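PDB 3H75: periplasmic sugar-binding domain protein from Pseudomonas fluorescens Pf-5, which probably binds a carbohydrate in the periplasm, as a two-domain member of the bacterial solute-binding protein 2 family. Local coordinates for residues A[55-60]-A[76-81]; A[134-139]-A[255-260]; A[198-203]-A[221-226]. One frame throughout, in Å; residues are numbered along the deposited sequence.

Interaction 1 (A[55-60]-A[76-81])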
loop_
_atom_site.group_PDB
_atom_site.type_symbol
_atom_site.label_atom_id
_atom_site.label_comp_id
_atom_site.label_asym_id
_atom_site.label_seq_id
_atom_site.Cartn_x
_atom_site.Cartn_y
_atom_site.Cartn_z
ATOM N N GLU A 55 21.318 -6.474 13.878
ATOM C CA GLU A 55 21.723 -7.784 14.359
ATOM C C GLU A 55 21.891 -8.815 13.243
ATOM O O GLU A 55 22.673 -9.757 13.378
ATOM C CB GLU A 55 20.742 -8.264 15.434
ATOM C CG GLU A 55 20.851 -7.428 16.718
ATOM C CD GLU A 55 19.874 -7.839 17.806
ATOM O OE1 GLU A 55 19.750 -9.049 18.079
ATOM O OE2 GLU A 55 19.238 -6.941 18.400
ATOM N N LEU A 56 21.180 -8.630 12.132
ATOM C CA LEU A 56 21.306 -9.547 10.999
ATOM C C LEU A 56 22.696 -9.404 10.380
ATOM O O LEU A 56 23.333 -10.393 10.013
ATOM C CB LEU A 56 20.254 -9.240 9.925
ATOM C CG LEU A 56 18.945 -10.033 9.916
ATOM C CD1 LEU A 56 18.044 -9.501 8.807
ATOM C CD2 LEU A 56 19.235 -11.515 9.702
ATOM N N PHE A 57 23.159 -8.164 10.262
ATOM C CA PHE A 57 24.471 -7.896 9.682
ATOM C C PHE A 57 25.608 -8.411 10.560
ATOM O O PHE A 57 26.667 -8.783 10.054
ATOM C CB PHE A 57 24.663 -6.394 9.451
ATOM C CG PHE A 57 23.665 -5.786 8.508
ATOM C CD1 PHE A 57 23.362 -6.402 7.300
ATOM C CD2 PHE A 57 23.052 -4.575 8.814
ATOM C CE1 PHE A 57 22.460 -5.820 6.410
ATOM C CE2 PHE A 57 22.152 -3.986 7.933
ATOM C CZ PHE A 57 21.855 -4.609 6.728
ATOM N N GLN A 58 25.390 -8.435 11.870
ATOM C CA GLN A 58 26.418 -8.894 12.801
ATOM C C GLN A 58 26.405 -10.401 13.019
ATOM O O GLN A 58 27.360 -10.962 13.556
ATOM C CB GLN A 58 26.255 -8.203 14.155
ATOM C CG GLN A 58 26.228 -6.688 14.095
ATOM C CD GLN A 58 26.097 -6.064 15.471
ATOM O OE1 GLN A 58 25.815 -6.752 16.451
ATOM N NE2 GLN A 58 26.291 -4.753 15.548
ATOM N N GLY A 59 25.326 -11.056 12.607
ATOM C CA GLY A 59 25.230 -12.492 12.799
ATOM C C GLY A 59 25.742 -13.333 11.649
ATOM O O GLY A 59 26.137 -12.812 10.604
ATOM N N ARG A 60 25.743 -14.647 11.851
ATOM C CA ARG A 60 26.190 -15.589 10.833
ATOM C C ARG A 60 24.988 -16.050 10.020
ATOM O O ARG A 60 23.850 -15.671 10.314
ATOM C CB ARG A 60 26.875 -16.793 11.487
ATOM C CG ARG A 60 28.310 -16.531 11.927
ATOM C CD ARG A 60 28.829 -17.645 12.829
ATOM N NE ARG A 60 28.617 -18.973 12.259
ATOM C CZ ARG A 60 29.172 -19.407 11.130
ATOM N NH1 ARG A 60 29.979 -18.618 10.435
ATOM N NH2 ARG A 60 28.916 -20.635 10.696
ATOM N N PRO A 76 17.945 4.807 5.789
ATOM C CA PRO A 76 19.315 5.292 5.577
ATOM C C PRO A 76 20.321 4.618 6.510
ATOM O O PRO A 76 21.426 4.270 6.093
ATOM C CB PRO A 76 19.196 6.789 5.848
ATOM C CG PRO A 76 17.801 7.095 5.398
ATOM C CD PRO A 76 17.020 5.937 5.987
ATOM N N GLN A 77 19.935 4.433 7.769
ATOM C CA GLN A 77 20.823 3.803 8.740
ATOM C C GLN A 77 21.095 2.352 8.361
ATOM O O GLN A 77 22.215 1.867 8.505
ATOM C CB GLN A 77 20.222 3.878 10.147
ATOM C CG GLN A 77 19.864 5.289 10.593
ATOM C CD GLN A 77 19.598 5.388 12.084
ATOM O OE1 GLN A 77 18.983 6.346 12.557
ATOM N NE2 GLN A 77 20.074 4.403 12.836
ATOM N N ILE A 78 20.075 1.658 7.871
ATOM C CA ILE A 78 20.250 0.268 7.469
ATOM C C ILE A 78 21.163 0.179 6.248
ATOM O O ILE A 78 21.952 -0.756 6.119
ATOM C CB ILE A 78 18.886 -0.395 7.165
ATOM C CG1 ILE A 78 18.090 -0.527 8.467
ATOM C CG2 ILE A 78 19.092 -1.759 6.508
ATOM C CD1 ILE A 78 16.716 -1.165 8.309
ATOM N N LEU A 79 21.062 1.158 5.354
ATOM C CA LEU A 79 21.905 1.178 4.163
ATOM C C LEU A 79 23.373 1.307 4.566
ATOM O O LEU A 79 24.235 0.613 4.030
ATOM C CB LEU A 79 21.511 2.342 3.253
ATOM C CG LEU A 79 20.178 2.184 2.519
ATOM C CD1 LEU A 79 19.797 3.493 1.841
ATOM C CD2 LEU A 79 20.294 1.058 1.501
ATOM N N ARG A 80 23.650 2.193 5.516
ATOM C CA ARG A 80 25.016 2.397 5.982
ATOM C C ARG A 80 25.545 1.188 6.748
ATOM O O ARG A 80 26.726 0.857 6.657
ATOM C CB ARG A 80 25.102 3.644 6.867
ATOM C CG ARG A 80 24.890 4.956 6.121
ATOM C CD ARG A 80 25.314 6.157 6.967
ATOM N NE ARG A 80 24.427 6.394 8.104
ATOM C CZ ARG A 80 23.187 6.863 8.002
ATOM N NH1 ARG A 80 22.676 7.147 6.811
ATOM N NH2 ARG A 80 22.457 7.052 9.093
ATOM N N LEU A 81 24.669 0.529 7.501
ATOM C CA LEU A 81 25.066 -0.639 8.278
ATOM C C LEU A 81 25.311 -1.866 7.407
ATOM O O LEU A 81 26.101 -2.740 7.768
ATOM C CB LEU A 81 24.002 -0.961 9.333
ATOM C CG LEU A 81 24.067 -0.200 10.663
ATOM C CD1 LEU A 81 24.200 1.293 10.419
ATOM C CD2 LEU A 81 22.823 -0.503 11.481
#
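Phe-57 and Leu-81 are the nearest CA pair of 55-60 and 76-81, 7.4 Å apart, on helices 46-58 and 74-82, each within the final turns of its helix. Phe-57 carries the contact: CG lies anti to the carbonyl carbon (chi1 -61°), and the ring reaches across to the second helix. There it meets backbone as much as side chain. Leu-81 O sits over one ring face, 3.7 Å from Phe-57 CD2, while Leu-81 CB closes on the same Phe-57 CD2 at 3.8 Å. At the far end of the ring, Ile-78 CG2 comes in at the edge, in the ring plane, 4.0 Å from Phe-57 CZ. The Ile-78 and Leu-81 side chains each cross that of Phe-57 at about a right angle. Ile-78 O approaches the ring obliquely, 3.7 Å from Phe-57 CE2. Phe-57 and Ile-78 also both touch Leu-66 of strand 65-69, so the pair of helices closes over one face of the parallel sheet. With an alanine here in place of the phenyl, a gap would probably open between the helices, and Ile-78 CG2 and Leu-81 CB would lose their aromatic partner. The chemistry is dispersion and close fit, with two peptide oxygens resting against the ring; the join depends on shape rather than on directional bonds.

Interaction 2 (A[134-139]-A[255-260])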
loop_
_atom_site.group_PDB
_atom_site.type_symbol
_atom_site.label_atom_id
_atom_site.label_comp_id
_atom_site.label_asym_id
_atom_site.label_seq_id
_atom_site.Cartn_x
_atom_site.Cartn_y
_atom_site.Cartn_z
ATOM N N LEU A 134 -15.512 12.837 -6.107
ATOM C CA LEU A 134 -16.176 13.978 -6.727
ATOM C C LEU A 134 -17.112 13.508 -7.830
ATOM O O LEU A 134 -18.217 14.035 -7.988
ATOM C CB LEU A 134 -15.136 14.943 -7.301
ATOM C CG LEU A 134 -14.503 15.881 -6.274
ATOM C CD1 LEU A 134 -13.349 16.652 -6.911
ATOM C CD2 LEU A 134 -15.564 16.840 -5.757
ATOM N N HIS A 135 -16.676 12.511 -8.590
ATOM C CA HIS A 135 -17.508 11.997 -9.670
ATOM C C HIS A 135 -18.803 11.391 -9.142
ATOM O O HIS A 135 -19.886 11.643 -9.677
ATOM C CB HIS A 135 -16.757 10.942 -10.472
ATOM C CG HIS A 135 -17.517 10.461 -11.665
ATOM N ND1 HIS A 135 -17.796 11.277 -12.742
ATOM C CD2 HIS A 135 -18.112 9.274 -11.927
ATOM C CE1 HIS A 135 -18.531 10.611 -13.615
ATOM N NE2 HIS A 135 -18.737 9.394 -13.145
ATOM N N LYS A 136 -18.692 10.592 -8.087
ATOM C CA LYS A 136 -19.863 9.946 -7.508
ATOM C C LYS A 136 -20.804 10.917 -6.801
ATOM O O LYS A 136 -22.019 10.718 -6.804
ATOM C CB LYS A 136 -19.420 8.832 -6.556
ATOM C CG LYS A 136 -18.626 7.739 -7.259
ATOM C CD LYS A 136 -18.249 6.615 -6.313
ATOM C CE LYS A 136 -17.365 5.594 -7.007
ATOM N NZ LYS A 136 -18.026 5.007 -8.202
ATOM N N LEU A 137 -20.256 11.967 -6.196
ATOM C CA LEU A 137 -21.096 12.947 -5.514
ATOM C C LEU A 137 -21.988 13.643 -6.536
ATOM O O LEU A 137 -23.154 13.946 -6.260
ATOM C CB LEU A 137 -20.237 13.992 -4.792
ATOM C CG LEU A 137 -21.038 15.050 -4.028
ATOM C CD1 LEU A 137 -21.788 14.377 -2.888
ATOM C CD2 LEU A 137 -20.104 16.132 -3.481
ATOM N N GLY A 138 -21.429 13.895 -7.716
ATOM C CA GLY A 138 -22.175 14.555 -8.771
ATOM C C GLY A 138 -22.411 16.032 -8.523
ATOM O O GLY A 138 -21.862 16.608 -7.580
ATOM N N PRO A 139 -23.225 16.674 -9.371
ATOM C CA PRO A 139 -23.585 18.091 -9.310
ATOM C C PRO A 139 -24.149 18.563 -7.972
ATOM O O PRO A 139 -24.627 17.771 -7.161
ATOM C CB PRO A 139 -24.598 18.227 -10.440
ATOM C CG PRO A 139 -24.050 17.288 -11.456
ATOM C CD PRO A 139 -23.717 16.073 -10.623
ATOM N N LEU A 255 -19.084 2.179 1.207
ATOM C CA LEU A 255 -17.758 2.744 0.965
ATOM C C LEU A 255 -17.826 3.021 -0.532
ATOM O O LEU A 255 -18.142 2.123 -1.311
ATOM C CB LEU A 255 -16.667 1.715 1.283
ATOM C CG LEU A 255 -15.216 2.107 0.973
ATOM C CD1 LEU A 255 -14.860 3.404 1.676
ATOM C CD2 LEU A 255 -14.283 0.981 1.418
ATOM N N SER A 256 -17.532 4.253 -0.936
ATOM C CA SER A 256 -17.647 4.637 -2.342
ATOM C C SER A 256 -16.475 4.350 -3.258
ATOM O O SER A 256 -16.669 4.060 -4.440
ATOM C CB SER A 256 -18.003 6.122 -2.442
ATOM O OG SER A 256 -19.288 6.362 -1.895
ATOM N N VAL A 257 -15.266 4.442 -2.723
ATOM C CA VAL A 257 -14.063 4.200 -3.511
ATOM C C VAL A 257 -13.066 3.395 -2.690
ATOM O O VAL A 257 -12.828 3.706 -1.526
ATOM C CB VAL A 257 -13.378 5.529 -3.908
ATOM C CG1 VAL A 257 -12.174 5.241 -4.797
ATOM C CG2 VAL A 257 -14.371 6.445 -4.619
ATOM N N LEU A 258 -12.489 2.360 -3.294
ATOM C CA LEU A 258 -11.497 1.548 -2.598
ATOM C C LEU A 258 -10.367 1.232 -3.561
ATOM O O LEU A 258 -10.541 0.452 -4.502
ATOM C CB LEU A 258 -12.121 0.249 -2.066
ATOM C CG LEU A 258 -11.203 -0.669 -1.244
ATOM C CD1 LEU A 258 -10.617 0.089 -0.047
ATOM C CD2 LEU A 258 -12.002 -1.878 -0.774
ATOM N N GLU A 259 -9.223 1.878 -3.347
ATOM C CA GLU A 259 -8.040 1.663 -4.178
ATOM C C GLU A 259 -7.302 0.459 -3.614
ATOM O O GLU A 259 -6.964 0.430 -2.430
ATOM C CB GLU A 259 -7.113 2.883 -4.133
ATOM C CG GLU A 259 -7.621 4.115 -4.871
ATOM C CD GLU A 259 -7.550 3.965 -6.377
ATOM O OE1 GLU A 259 -6.680 3.210 -6.858
ATOM O OE2 GLU A 259 -8.353 4.616 -7.078
ATOM N N ALA A 260 -7.042 -0.536 -4.454
ATOM C CA ALA A 260 -6.358 -1.729 -3.976
ATOM C C ALA A 260 -5.399 -2.280 -5.008
ATOM O O ALA A 260 -5.470 -1.926 -6.183
ATOM C CB ALA A 260 -7.379 -2.800 -3.597
#
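Lys-136, in the last turn of helix 122-137, lays its aliphatic chain against Ser-256 and Val-257 of segment 255-260; the CA atoms of Lys-136 and Ser-256 are 7.7 Å apart. From CA the side chain starts toward that segment, with CG anti to the carbonyl carbon (chi1 -62°). Lys-136 CB is still 5.1 Å from Ser-256 CB, and CG likewise serves as a spacer. Contact begins at Lys-136 CD, which lies 3.9 Å from Ser-256 CB and 3.5 Å from Ser-256 O. The chain stays extended as far as CE, the atom that comes nearest: Lys-136 CE is 3.1 Å from Ser-256 O, and it also meets Val-257 CG2 at 3.9 Å, the two side chains crossing obliquely. At the tip the chain bends (chi4 -58°), and Lys-136 NZ ends 4.1 Å from Ser-256 O, too far to be a hydrogen bond. The carbon next to the ammonium therefore rests on the peptide oxygen, an approach the positive charge probably makes mildly favourable. Leu-236 of strand 236-240 touches both Lys-136 and Ser-256, while Val-257 also packs on Glu-132 and Leu-133 further back in the same helix. The exposed lysine thus lies at the margin of the helix-strand interface, with buried Val-257 beside it. A helix laid over neighbouring parallel strands, here 236-240 and 257-260, is the layered alpha/beta arrangement from which each domain of a periplasmic binding protein is built.

Interaction 3 (A[198-203]-A[221-226]). With SO4 (sulfate ion), chain C.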
loop_
_atom_site.group_PDB
_atom_site.type_symbol
_atom_site.label_atom_id
_atom_site.label_comp_id
_atom_site.label_asym_id
_atom_site.label_seq_id
_atom_site.Cartn_x
_atom_site.Cartn_y
_atom_site.Cartn_z
ATOM N N GLN A 198 -15.465 14.050 16.376
ATOM C CA GLN A 198 -15.340 15.483 16.593
ATOM C C GLN A 198 -15.493 16.277 15.299
ATOM O O GLN A 198 -16.301 17.204 15.220
ATOM C CB GLN A 198 -13.984 15.793 17.225
ATOM C CG GLN A 198 -13.733 15.069 18.538
ATOM C CD GLN A 198 -12.333 15.304 19.072
ATOM O OE1 GLN A 198 -11.935 16.443 19.324
ATOM N NE2 GLN A 198 -11.578 14.225 19.246
ATOM N N LEU A 199 -14.720 15.898 14.286
ATOM C CA LEU A 199 -14.739 16.588 12.998
ATOM C C LEU A 199 -16.088 16.619 12.278
ATOM O O LEU A 199 -16.478 17.655 11.733
ATOM C CB LEU A 199 -13.673 15.981 12.076
ATOM C CG LEU A 199 -12.223 16.178 12.532
ATOM C CD1 LEU A 199 -11.288 15.331 11.684
ATOM C CD2 LEU A 199 -11.850 17.655 12.444
ATOM N N LEU A 200 -16.803 15.499 12.262
ATOM C CA LEU A 200 -18.091 15.454 11.581
ATOM C C LEU A 200 -19.151 16.283 12.289
ATOM O O LEU A 200 -20.139 16.686 11.679
ATOM C CB LEU A 200 -18.568 14.008 11.424
ATOM C CG LEU A 200 -17.821 13.213 10.350
ATOM C CD1 LEU A 200 -18.253 11.756 10.399
ATOM C CD2 LEU A 200 -18.103 13.820 8.976
ATOM N N LYS A 201 -18.939 16.534 13.576
ATOM C CA LYS A 201 -19.877 17.336 14.349
ATOM C C LYS A 201 -19.551 18.808 14.103
ATOM O O LYS A 201 -20.446 19.643 13.954
ATOM C CB LYS A 201 -19.748 17.010 15.839
ATOM C CG LYS A 201 -20.857 17.592 16.701
ATOM C CD LYS A 201 -20.687 17.196 18.159
ATOM C CE LYS A 201 -21.914 17.568 18.980
ATOM N NZ LYS A 201 -22.237 19.019 18.883
ATOM N N ARG A 202 -18.258 19.111 14.056
ATOM C CA ARG A 202 -17.773 20.467 13.824
ATOM C C ARG A 202 -18.036 20.948 12.399
ATOM O O ARG A 202 -18.314 22.127 12.176
ATOM C CB ARG A 202 -16.270 20.534 14.104
ATOM C CG ARG A 202 -15.604 21.836 13.677
ATOM C CD ARG A 202 -16.055 23.011 14.531
ATOM N NE ARG A 202 -15.438 24.264 14.101
ATOM C CZ ARG A 202 -15.812 24.959 13.031
ATOM N NH1 ARG A 202 -16.811 24.528 12.273
ATOM N NH2 ARG A 202 -15.187 26.086 12.717
ATOM N N TYR A 203 -17.944 20.030 11.440
ATOM C CA TYR A 203 -18.151 20.358 10.030
ATOM C C TYR A 203 -19.281 19.516 9.449
ATOM O O TYR A 203 -19.051 18.600 8.658
ATOM C CB TYR A 203 -16.860 20.099 9.247
ATOM C CG TYR A 203 -15.662 20.852 9.778
ATOM C CD1 TYR A 203 -15.571 22.237 9.640
ATOM C CD2 TYR A 203 -14.620 20.183 10.421
ATOM C CE1 TYR A 203 -14.475 22.936 10.127
ATOM C CE2 TYR A 203 -13.515 20.875 10.912
ATOM C CZ TYR A 203 -13.451 22.252 10.761
ATOM O OH TYR A 203 -12.367 22.946 11.246
HETATM N N MSE A 221 -16.491 6.090 9.205
HETATM C CA MSE A 221 -17.838 5.704 8.807
HETATM C C MSE A 221 -18.710 5.382 10.012
HETATM O O MSE A 221 -19.899 5.692 10.019
HETATM C CB MSE A 221 -17.783 4.506 7.860
HETATM C CG MSE A 221 -17.399 4.888 6.435
HETATM SE SE MSE A 221 -16.870 3.379 5.350
HETATM C CE MSE A 221 -18.583 2.478 5.202
ATOM N N GLN A 222 -18.121 4.769 11.032
ATOM C CA GLN A 222 -18.887 4.441 12.230
ATOM C C GLN A 222 -19.288 5.731 12.933
ATOM O O GLN A 222 -20.429 5.880 13.366
ATOM C CB GLN A 222 -18.067 3.574 13.186
ATOM C CG GLN A 222 -18.903 2.993 14.321
ATOM C CD GLN A 222 -18.118 2.045 15.200
ATOM O OE1 GLN A 222 -17.304 1.261 14.712
ATOM N NE2 GLN A 222 -18.371 2.096 16.505
ATOM N N ALA A 223 -18.347 6.663 13.043
ATOM C CA ALA A 223 -18.629 7.942 13.684
ATOM C C ALA A 223 -19.757 8.627 12.912
ATOM O O ALA A 223 -20.651 9.239 13.498
ATOM C CB ALA A 223 -17.378 8.815 13.688
ATOM N N ALA A 224 -19.714 8.509 11.590
ATOM C CA ALA A 224 -20.727 9.111 10.732
ATOM C C ALA A 224 -22.119 8.530 10.995
ATOM O O ALA A 224 -23.095 9.275 11.114
ATOM C CB ALA A 224 -20.345 8.916 9.264
ATOM N N ARG A 225 -22.211 7.205 11.079
ATOM C CA ARG A 225 -23.496 6.556 11.328
ATOM C C ARG A 225 -24.089 7.014 12.658
ATOM O O ARG A 225 -25.297 7.226 12.773
ATOM C CB ARG A 225 -23.340 5.029 11.337
ATOM C CG ARG A 225 -23.040 4.409 9.978
ATOM C CD ARG A 225 -23.197 2.890 10.016
ATOM N NE ARG A 225 -22.255 2.251 10.933
ATOM C CZ ARG A 225 -20.997 1.946 10.626
ATOM N NH1 ARG A 225 -20.522 2.216 9.417
ATOM N NH2 ARG A 225 -20.211 1.376 11.530
ATOM N N GLU A 226 -23.228 7.163 13.658
ATOM C CA GLU A 226 -23.648 7.591 14.986
ATOM C C GLU A 226 -24.219 9.005 15.011
ATOM O O GLU A 226 -24.970 9.360 15.921
ATOM C CB GLU A 226 -22.470 7.489 15.957
ATOM C CG GLU A 226 -22.207 6.078 16.453
ATOM C CD GLU A 226 -20.851 5.924 17.106
ATOM O OE1 GLU A 226 -20.361 6.899 17.712
ATOM O OE2 GLU A 226 -20.279 4.817 17.024
HETATM S S SO4 C . -17.295 27.231 9.527
HETATM O O1 SO4 C . -17.550 27.249 8.072
HETATM O O2 SO4 C . -17.608 25.883 10.045
HETATM O O3 SO4 C . -15.880 27.558 9.792
HETATM O O4 SO4 C . -18.159 28.233 10.183
#
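Leu-200 packing against Ala-223 and Ala-224 joins two successive helices, 189-202 and 214-226, on one face of the second domain's sheet, strand 206-211 running between them in the chain. Small residues let the backbones come close: the CA atoms of Leu-200 and Ala-224 are 6.9 Å apart. A single methyl does the touching. With CG of Leu-200 anti to the carbonyl carbon (chi1 -74°) and CD1 continuing the chain extended, anti to CA (chi2 173°), Leu-200 CD1 is carried onto the second helix, 3.6 Å from Ala-224 CA and 3.7 Å from Ala-224 CB. Ala-223 CB stands farther off, 4.5 Å from Leu-200 CD1. Leu-235 touches Leu-200 and Ala-224 alike, and Leu-200 also reaches Leu-149 of strand 146-152, so this methyl contact belongs to the buried layer between helices and sheet. Glu-226 OE1 is hydrogen-bonded to Tyr-193 OH of helix 189-202, a polar tie between the same two helices.

At the end of helix 189-202, Arg-202 binds a sulfate, probably from the crystallisation liquor. Arg-202 NH1 makes a nearly straight bond to O2 of the sulfate (2.7 Å, 177°), and Arg-202 NH2 a weak one to O3 (3.3 Å). The anion lies at the guanidinium edge, while the Tyr-203 ring carries Arg-202 CG over its centre. Arg-180 supplies a second cationic partner. Two chemistries are thus kept apart: dispersion inside joins the helices, whereas charge at the surface holds an anion without linking the two segments.

How the interactions relate
The three contacts are divided between the two alpha/beta domains. Interaction 1 joins helices beside the all-parallel sheet of the first domain, its centre 44 Å from that of interaction 2 and 45 Å from that of interaction 3. The latter two share the second, mixed sheet, with centres 19 Å apart, and touch where CE of selenomethionine Met-221 lies 4.0 Å from Leu-255 N. Along the chain interaction 1 closes first; interaction 3 is then nested within the long loop that interaction 2 closes. Interactions 1 and 3 both bring together successive helices around an intervening strand, so each domain repeats the same helix-layering scheme, consistent with a two-domain binding protein.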